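Local structure of SusD homolog (Bacteroides thetaiotaomicron VPI-5482, 3IHV) at residues A[411-416]-A[446-451]; A[245-250]-A[374-379]. The protein probably binds glycans at the outer membrane of its gut bacterium, as a SusD-family lipoprotein does in passing sugars on for uptake. All blocks are in the same frame, centred on the assembly; numbering follows the deposited sequence.

Interaction 1. Residues A[411-416]-A[446-451]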
# COMPACT_ATOMS: atom_id res chain seq x y z
N TRP A 411 14.85 10.73 -15.43
CA TRP A 411 16.16 11.39 -15.33
C TRP A 411 16.91 11.54 -16.65
O TRP A 411 17.41 12.64 -17.00
CB TRP A 411 16.98 10.63 -14.29
CG TRP A 411 18.38 10.92 -14.21
CD1 TRP A 411 18.99 12.14 -14.36
CD2 TRP A 411 19.40 9.99 -13.85
NE1 TRP A 411 20.33 11.99 -14.19
CE2 TRP A 411 20.61 10.70 -13.86
CE3 TRP A 411 19.40 8.64 -13.52
CZ2 TRP A 411 21.84 10.08 -13.57
CZ3 TRP A 411 20.60 8.01 -13.24
CH2 TRP A 411 21.81 8.75 -13.25
N LYS A 412 16.97 10.45 -17.41
CA LYS A 412 17.68 10.42 -18.68
C LYS A 412 16.86 10.88 -19.86
O LYS A 412 17.40 10.99 -20.96
CB LYS A 412 18.11 8.99 -18.99
CG LYS A 412 18.81 8.22 -17.87
CD LYS A 412 20.17 8.65 -17.65
CE LYS A 412 20.93 7.59 -16.85
NZ LYS A 412 22.34 8.02 -16.63
N HIS A 413 15.57 11.16 -19.66
CA HIS A 413 14.67 11.58 -20.73
C HIS A 413 14.61 10.55 -21.85
O HIS A 413 14.80 10.85 -23.01
CB HIS A 413 15.11 12.95 -21.27
CG HIS A 413 15.19 13.97 -20.19
ND1 HIS A 413 14.07 14.40 -19.50
CD2 HIS A 413 16.24 14.65 -19.67
CE1 HIS A 413 14.44 15.29 -18.59
NE2 HIS A 413 15.75 15.47 -18.69
N GLY A 414 14.32 9.31 -21.48
CA GLY A 414 14.28 8.23 -22.44
C GLY A 414 14.74 6.95 -21.77
O GLY A 414 15.53 7.00 -20.84
N PRO A 415 14.25 5.81 -22.24
CA PRO A 415 14.67 4.58 -21.59
C PRO A 415 16.04 4.10 -22.05
O PRO A 415 16.42 4.29 -23.20
CB PRO A 415 13.62 3.59 -22.03
CG PRO A 415 13.22 4.10 -23.42
CD PRO A 415 13.23 5.59 -23.28
N ASP A 416 16.79 3.51 -21.13
CA ASP A 416 18.05 2.85 -21.45
C ASP A 416 17.90 1.36 -21.17
O ASP A 416 16.81 0.89 -20.80
CB ASP A 416 19.21 3.46 -20.66
CG ASP A 416 19.03 3.32 -19.15
OD1 ASP A 416 18.25 2.47 -18.67
OD2 ASP A 416 19.65 4.11 -18.42
N LEU A 446 10.79 2.75 -27.96
CA LEU A 446 9.92 3.68 -27.22
C LEU A 446 10.74 4.91 -26.84
O LEU A 446 11.98 4.83 -26.64
CB LEU A 446 9.35 3.03 -25.98
CG LEU A 446 8.44 1.83 -26.14
CD1 LEU A 446 8.19 1.19 -24.81
CD2 LEU A 446 7.12 2.21 -26.81
N ASP A 447 10.07 6.06 -26.74
CA ASP A 447 10.76 7.27 -26.33
C ASP A 447 10.34 7.67 -24.94
O ASP A 447 9.62 6.95 -24.24
CB ASP A 447 10.56 8.40 -27.36
CG ASP A 447 9.10 8.91 -27.42
OD1 ASP A 447 8.19 8.40 -26.70
OD2 ASP A 447 8.85 9.84 -28.20
N GLU A 448 10.79 8.83 -24.50
CA GLU A 448 10.44 9.24 -23.15
C GLU A 448 8.95 9.19 -22.84
O GLU A 448 8.54 8.68 -21.79
CB GLU A 448 10.99 10.63 -22.87
CG GLU A 448 10.64 11.14 -21.46
CD GLU A 448 11.18 12.51 -21.21
OE1 GLU A 448 11.95 13.00 -22.06
OE2 GLU A 448 10.82 13.11 -20.19
N THR A 449 8.14 9.70 -23.75
CA THR A 449 6.70 9.74 -23.53
C THR A 449 6.04 8.39 -23.56
O THR A 449 5.24 8.08 -22.67
CB THR A 449 6.06 10.61 -24.59
OG1 THR A 449 6.62 11.92 -24.47
CG2 THR A 449 4.53 10.65 -24.38
N SER A 450 6.36 7.59 -24.56
CA SER A 450 5.73 6.30 -24.68
C SER A 450 6.22 5.31 -23.63
O SER A 450 5.46 4.45 -23.18
CB SER A 450 5.85 5.75 -26.11
OG SER A 450 7.21 5.54 -26.50
N PHE A 451 7.48 5.42 -23.22
CA PHE A 451 7.98 4.54 -22.15
C PHE A 451 7.31 4.92 -20.83
O PHE A 451 6.90 4.05 -20.04
CB PHE A 451 9.49 4.63 -22.05
CG PHE A 451 10.07 3.59 -21.17
CD1 PHE A 451 10.45 2.37 -21.71
CD2 PHE A 451 10.27 3.84 -19.83
CE1 PHE A 451 11.02 1.38 -20.89
CE2 PHE A 451 10.85 2.90 -19.01
CZ PHE A 451 11.21 1.66 -19.54
O HOH W 1 12.86 10.39 -25.63
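Glu448 N and His413 O meet through a water. The water accepts from Glu448 N at 2.8 Å and donates to His413 O at a longer 3.3 Å. It thus engages an N-H in the first turn of helix 448-463 and a carbonyl in the bend after helix 397-412. Beside it, the His413 and Glu448 side chains run the same way, with ring and carboxylate planes 44° apart. A fully stretched Glu448 side chain (chi1 179°) carries OE1 to 3.3 Å from His413 CB. Its OE2 is at the edge of the imidazole, but pairs with Arg452 in a salt bridge. Pro415 supplies the apolar part. Its CB sits over one face of the Phe451 ring, 3.5 Å from the centroid, a CH-pi contact. Asp447 and Ser450 form a capping box: Ser450 N gives a nearly straight bond to Asp447 OD1 (2.9 Å), and Asp447 N bonds to Ser450 OG. The contact lies at the surface, where 411-416 turns from helix 397-412 into helix 417-430. Phe451 packs between these two helices, on Ala405 and Asn409 of one and Ala419 and Ile423 of the other.

Interaction 2. Residues A[245-250]-A[374-379]; sequences LWKNTC and QKYVTT
Tyr376 is the main bump of this contact, and the backbone of helix 242-250 forms the bed it lies on. One face of its ring rests on the peptide between Trp246 and Lys247. Trp246 C lies 4.1 Å above the ring plane, over the centre, and Lys247 N lies nearer the rim. Three side chains of the helix meet the same tyrosine. Trp246 CB meets the outer part of the ring, 3.5 Å from Tyr376 CE2. Lys247 crosses the tyrosine at about a right angle and lays its CG 3.7 Å from Tyr376 CD1. At the root of the ring, Cys250 CB packs 3.7 Å from Tyr376 CB. Cys250 SG makes an oblique sulfur-aromatic contact, 5.0 Å from the ring centroid. The opposite face of the tyrosine is covered by its own neighbour, with Lys375 CD 3.7 Å above the plane. The lysine chain is stretched out along the ring, and its NZ reaches Tyr376 OH at 3.2 Å, a hydrogen bond. The phenol is therefore held between a helix backbone and a lysine chain. Val377 adds a smaller bump at the far end. Its CG2 lies against Cys250, 3.4 Å from the carbonyl O of Cys250. The next residue in the chain, Asn251, bonds to Lys247 O, Tyr376 O and Thr378 N. The Trp246 indole turns to Tyr242, Trp371 and Tyr393 instead. Thr249 bonds through its backbone to Asn391, a sodium ligand, and packs on Tyr393. This is helix-to-helix packing with a tyrosine face-down on a helix backbone. It joins helices 242-250 and 373-376 beside the 259-263/392-396 strand pair of the SusD-family fold.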
# COMPACT_ATOMS: atom_id res chain seq x y z
N LEU A 245 2.86 -15.16 -4.65
CA LEU A 245 2.74 -14.03 -3.78
C LEU A 245 1.46 -14.03 -2.94
O LEU A 245 1.47 -13.62 -1.76
CB LEU A 245 2.75 -12.72 -4.59
CG LEU A 245 4.05 -12.30 -5.28
CD1 LEU A 245 3.80 -11.30 -6.37
CD2 LEU A 245 5.07 -11.79 -4.23
N TRP A 246 0.36 -14.48 -3.54
CA TRP A 246 -0.97 -14.43 -2.91
C TRP A 246 -1.12 -15.63 -1.98
O TRP A 246 -1.65 -15.50 -0.85
CB TRP A 246 -2.09 -14.22 -4.00
CG TRP A 246 -1.59 -13.12 -4.88
CD1 TRP A 246 -1.16 -13.22 -6.16
CD2 TRP A 246 -1.24 -11.81 -4.45
NE1 TRP A 246 -0.60 -12.05 -6.56
CE2 TRP A 246 -0.64 -11.16 -5.53
CE3 TRP A 246 -1.43 -11.10 -3.27
CZ2 TRP A 246 -0.21 -9.85 -5.45
CZ3 TRP A 246 -0.98 -9.80 -3.20
CH2 TRP A 246 -0.38 -9.20 -4.27
N LYS A 247 -0.63 -16.78 -2.42
CA LYS A 247 -0.57 -17.94 -1.54
C LYS A 247 0.20 -17.56 -0.28
O LYS A 247 -0.27 -17.79 0.84
CB LYS A 247 0.13 -19.15 -2.19
CG LYS A 247 -0.60 -19.72 -3.40
CD LYS A 247 0.11 -20.94 -4.00
CE LYS A 247 -0.61 -21.49 -5.23
NZ LYS A 247 0.06 -22.78 -5.79
N ASN A 248 1.37 -16.94 -0.44
CA ASN A 248 2.20 -16.60 0.70
C ASN A 248 1.55 -15.61 1.66
O ASN A 248 1.47 -15.85 2.87
CB ASN A 248 3.54 -16.00 0.25
CG ASN A 248 4.47 -17.00 -0.38
OD1 ASN A 248 4.24 -18.22 -0.34
ND2 ASN A 248 5.59 -16.50 -0.90
N THR A 249 1.07 -14.50 1.12
CA THR A 249 0.52 -13.44 1.97
C THR A 249 -0.77 -13.86 2.70
O THR A 249 -1.04 -13.38 3.80
CB THR A 249 0.37 -12.12 1.18
OG1 THR A 249 0.48 -11.00 2.07
CG2 THR A 249 -0.96 -12.10 0.41
N CYS A 250 -1.53 -14.79 2.11
CA CYS A 250 -2.76 -15.29 2.72
C CYS A 250 -2.49 -16.39 3.73
O CYS A 250 -3.40 -16.78 4.45
CB CYS A 250 -3.73 -15.84 1.67
SG CYS A 250 -4.45 -14.56 0.62
N GLN A 374 -11.01 -18.16 0.43
CA GLN A 374 -11.50 -19.48 0.12
C GLN A 374 -10.51 -20.21 -0.78
O GLN A 374 -10.25 -21.39 -0.59
CB GLN A 374 -12.85 -19.37 -0.57
CG GLN A 374 -13.44 -20.65 -1.07
CD GLN A 374 -13.90 -21.59 0.03
OE1 GLN A 374 -14.33 -21.16 1.12
NE2 GLN A 374 -13.90 -22.86 -0.28
N LYS A 375 -9.96 -19.50 -1.76
CA LYS A 375 -8.97 -20.05 -2.65
C LYS A 375 -7.61 -20.35 -1.99
O LYS A 375 -7.04 -21.42 -2.22
CB LYS A 375 -8.69 -19.07 -3.81
CG LYS A 375 -7.71 -19.64 -4.85
CD LYS A 375 -7.40 -18.66 -5.97
CE LYS A 375 -6.57 -19.33 -7.06
NZ LYS A 375 -6.05 -18.30 -8.01
N TYR A 376 -7.10 -19.43 -1.19
CA TYR A 376 -5.73 -19.54 -0.69
C TYR A 376 -5.47 -20.09 0.72
O TYR A 376 -4.43 -20.71 0.93
CB TYR A 376 -5.02 -18.20 -0.83
CG TYR A 376 -4.80 -17.77 -2.27
CD1 TYR A 376 -4.06 -18.56 -3.14
CD2 TYR A 376 -5.23 -16.56 -2.73
CE1 TYR A 376 -3.82 -18.17 -4.44
CE2 TYR A 376 -5.01 -16.16 -4.03
CZ TYR A 376 -4.29 -16.96 -4.88
OH TYR A 376 -4.07 -16.58 -6.18
N VAL A 377 -6.36 -19.85 1.67
CA VAL A 377 -6.05 -20.19 3.05
C VAL A 377 -6.16 -21.68 3.29
O VAL A 377 -7.21 -22.26 3.08
CB VAL A 377 -6.88 -19.35 4.02
CG1 VAL A 377 -6.59 -19.75 5.47
CG2 VAL A 377 -6.52 -17.92 3.83
N THR A 378 -5.04 -22.30 3.68
CA THR A 378 -5.00 -23.76 3.85
C THR A 378 -5.36 -24.23 5.25
O THR A 378 -5.54 -25.45 5.49
CB THR A 378 -3.58 -24.28 3.55
OG1 THR A 378 -2.65 -23.67 4.45
CG2 THR A 378 -3.18 -23.96 2.13
N THR A 379 -5.44 -23.29 6.20
CA THR A 379 -5.68 -23.65 7.58
C THR A 379 -6.92 -23.03 8.20
O THR A 379 -7.41 -22.00 7.77
CB THR A 379 -4.51 -23.27 8.42
OG1 THR A 379 -4.30 -21.85 8.32
CG2 THR A 379 -3.28 -24.02 7.90

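How the interactions relate
Interaction 2 comes first along the chain. Its second segment ends before interaction 1 opens on helix 397-412. The two are well separated: their centres are 38 Å apart, their nearest atoms about 20 Å, and they do not touch. Interaction 1 is a surface contact at the C-terminal end of helix 397-412 and the start of helix 448-463, its centre about 27 Å from the centre of the chain. Interaction 2 is buried, its centre about 19 Å from the centre of the chain. Strand 392-396 links them in sequence. It packs on helix 242-250 and leads straight into helix 397-412. One contact lies where a helix-to-helix turn meets a third helix; the other joins segments 124 residues apart.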